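Local structure of DNA polymerase III subunit beta (Deinococcus radiodurans, 4TRT) at residues 313-317 and 318-322. The protein probably tethers DNA polymerases and other proteins to DNA and makes them processive, as a sliding clamp that forms a ring-shaped head-to-tail homodimer around the duplex. Residues are numbered along the deposited sequence; the frame is centred on the assembly and turned at random.
Sequences LAFNA and RHVLD
N316 reaches forward to the backbone N-H groups of R318 and H319 as the N-cap of helix 317-324, at the junction where strand 310-316 of the clamp's C-terminal domain turns into that helix. With CG anti to the backbone N (chi1 -176°), the carboxamide swings over the helix end. There N316 OD1 takes a weak bond from R318 N at 3.0 Å. A second, also weak but straighter (159°), comes from H319 N at 3.4 Å. The same oxygen accepts from the side chain of N274, in the loop just before strand 275-281. The rest of the amide lies flat on the H319 imidazole, the two planes 9° apart; N316 ND2 sits over the centre of the H319 ring, 3.5 Å above its plane. An alanine in place of H319 would probably leave this amide without the ring it is stacked on and freer to turn about its last torsion.

The tight side is the inner one. F315 CB meets V320 CG2 at 3.5 Å, while the phenylalanine ring packs edge-to-face with F278; V261 of helix 254-265 and M357 close in around V320. The outer side is looser: R318 is exposed, and of its side chain, CB lies near N316 OD1 while the chain bends at chi3 and the guanidinium leads away. The first i to i+4 helical bond follows the cap, V320 N donating to N316 O at 2.9 Å.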
ATOM      1  N   LEU A 313     -18.630  30.453   8.640  1.00 37.95           N
ATOM      2  CA  LEU A 313     -19.319  29.171   8.745  1.00 38.21           C
ATOM      3  C   LEU A 313     -18.377  28.121   9.327  1.00 38.73           C
ATOM      4  O   LEU A 313     -17.154  28.292   9.293  1.00 39.32           O
ATOM      5  CB  LEU A 313     -19.810  28.702   7.370  1.00 36.67           C
ATOM      6  CG  LEU A 313     -20.564  29.692   6.479  1.00 37.22           C
ATOM      7  CD1 LEU A 313     -19.625  30.310   5.449  1.00 35.70           C
ATOM      8  CD2 LEU A 313     -21.758  29.027   5.806  1.00 35.64           C
ATOM      9  N   ALA A 314     -18.957  27.058   9.877  1.00 37.06           N
ATOM     10  CA  ALA A 314     -18.205  25.926  10.415  1.00 37.24           C
ATOM     11  C   ALA A 314     -18.712  24.647   9.777  1.00 36.59           C
ATOM     12  O   ALA A 314     -19.927  24.401   9.754  1.00 36.38           O
ATOM     13  CB  ALA A 314     -18.383  25.846  11.932  1.00 38.02           C
ATOM     14  N   PHE A 315     -17.781  23.832   9.287  1.00 36.43           N
ATOM     15  CA  PHE A 315     -18.071  22.563   8.621  1.00 36.29           C
ATOM     16  C   PHE A 315     -17.200  21.413   9.158  1.00 36.83           C
ATOM     17  O   PHE A 315     -16.079  21.627   9.613  1.00 35.99           O
ATOM     18  CB  PHE A 315     -17.784  22.667   7.110  1.00 35.39           C
ATOM     19  CG  PHE A 315     -18.698  23.608   6.358  1.00 35.30           C
ATOM     20  CD1 PHE A 315     -20.018  23.277   6.120  1.00 36.18           C
ATOM     21  CD2 PHE A 315     -18.229  24.817   5.881  1.00 36.04           C
ATOM     22  CE1 PHE A 315     -20.858  24.143   5.423  1.00 37.10           C
ATOM     23  CE2 PHE A 315     -19.063  25.692   5.191  1.00 35.46           C
ATOM     24  CZ  PHE A 315     -20.378  25.353   4.952  1.00 35.24           C
ATOM     25  N   ASN A 316     -17.716  20.194   9.037  1.00 37.54           N
ATOM     26  CA  ASN A 316     -16.917  18.968   9.180  1.00 39.00           C
ATOM     27  C   ASN A 316     -15.958  18.893   7.984  1.00 38.89           C
ATOM     28  O   ASN A 316     -16.400  18.647   6.845  1.00 36.21           O
ATOM     29  CB  ASN A 316     -17.875  17.758   9.219  1.00 39.10           C
ATOM     30  CG  ASN A 316     -17.178  16.427   9.450  1.00 39.49           C
ATOM     31  OD1 ASN A 316     -16.044  16.189   9.018  1.00 40.93           O
ATOM     32  ND2 ASN A 316     -17.878  15.538  10.123  1.00 41.20           N
ATOM     33  N   ALA A 317     -14.658  19.094   8.237  1.00 37.48           N
ATOM     34  CA  ALA A 317     -13.648  19.074   7.156  1.00 38.12           C
ATOM     35  C   ALA A 317     -13.652  17.782   6.321  1.00 37.95           C
ATOM     36  O   ALA A 317     -13.409  17.820   5.109  1.00 37.77           O
ATOM     37  CB  ALA A 317     -12.242  19.324   7.709  1.00 35.65           C
ATOM     38  N   ARG A 318     -13.903  16.648   6.949  1.00 39.14           N
ATOM     39  CA  ARG A 318     -13.954  15.386   6.217  1.00 42.82           C
ATOM     40  C   ARG A 318     -15.121  15.388   5.226  1.00 41.28           C
ATOM     41  O   ARG A 318     -14.980  14.940   4.085  1.00 40.73           O
ATOM     42  CB  ARG A 318     -14.078  14.172   7.162  1.00 47.21           C
ATOM     43  CG  ARG A 318     -14.220  12.852   6.389  1.00 53.78           C
ATOM     44  CD  ARG A 318     -14.134  11.624   7.283  1.00 61.63           C
ATOM     45  NE  ARG A 318     -12.874  11.530   8.032  1.00 68.05           N
ATOM     46  CZ  ARG A 318     -11.705  11.109   7.539  1.00 72.73           C
ATOM     47  NH1 ARG A 318     -11.588  10.745   6.264  1.00 75.24           N
ATOM     48  NH2 ARG A 318     -10.634  11.064   8.331  1.00 73.88           N
ATOM     49  N   HIS A 319     -16.272  15.889   5.667  1.00 40.07           N
ATOM     50  CA  HIS A 319     -17.440  16.012   4.779  1.00 39.63           C
ATOM     51  C   HIS A 319     -17.195  17.020   3.689  1.00 36.91           C
ATOM     52  O   HIS A 319     -17.675  16.856   2.574  1.00 36.20           O
ATOM     53  CB  HIS A 319     -18.707  16.303   5.578  1.00 39.35           C
ATOM     54  CG  HIS A 319     -19.091  15.159   6.506  1.00 40.55           C
ATOM     55  ND1 HIS A 319     -20.242  15.133   7.202  1.00 39.80           N
ATOM     56  CD2 HIS A 319     -18.414  13.970   6.825  1.00 41.90           C
ATOM     57  CE1 HIS A 319     -20.299  14.001   7.934  1.00 42.06           C
ATOM     58  NE2 HIS A 319     -19.181  13.288   7.698  1.00 42.59           N
ATOM     59  N   VAL A 320     -16.411  18.049   3.983  1.00 36.14           N
ATOM     60  CA  VAL A 320     -16.042  19.050   2.977  1.00 34.23           C
ATOM     61  C   VAL A 320     -15.234  18.378   1.868  1.00 34.23           C
ATOM     62  O   VAL A 320     -15.519  18.560   0.679  1.00 33.03           O
ATOM     63  CB  VAL A 320     -15.253  20.239   3.582  1.00 32.65           C
ATOM     64  CG1 VAL A 320     -14.599  21.053   2.476  1.00 31.34           C
ATOM     65  CG2 VAL A 320     -16.165  21.132   4.420  1.00 32.64           C
ATOM     66  N   LEU A 321     -14.237  17.596   2.257  1.00 35.03           N
ATOM     67  CA  LEU A 321     -13.386  16.906   1.297  1.00 36.00           C
ATOM     68  C   LEU A 321     -14.177  15.872   0.507  1.00 36.10           C
ATOM     69  O   LEU A 321     -13.976  15.748  -0.711  1.00 35.33           O
ATOM     70  CB  LEU A 321     -12.180  16.267   1.981  1.00 36.37           C
ATOM     71  CG  LEU A 321     -11.171  17.276   2.553  1.00 37.37           C
ATOM     72  CD1 LEU A 321     -10.014  16.553   3.218  1.00 39.85           C
ATOM     73  CD2 LEU A 321     -10.668  18.227   1.471  1.00 39.50           C
ATOM     74  N   ASP A 322     -15.081  15.153   1.176  1.00 34.16           N
ATOM     75  CA  ASP A 322     -15.999  14.227   0.482  1.00 35.62           C
ATOM     76  C   ASP A 322     -16.756  14.982  -0.610  1.00 34.84           C
ATOM     77  O   ASP A 322     -16.831  14.529  -1.749  1.00 35.65           O
ATOM     78  CB  ASP A 322     -17.064  13.651   1.426  1.00 37.33           C
ATOM     79  CG  ASP A 322     -16.538  12.611   2.395  1.00 40.75           C
ATOM     80  OD1 ASP A 322     -15.461  12.034   2.190  1.00 39.42           O
ATOM     81  OD2 ASP A 322     -17.266  12.342   3.379  1.00 42.16           O
TER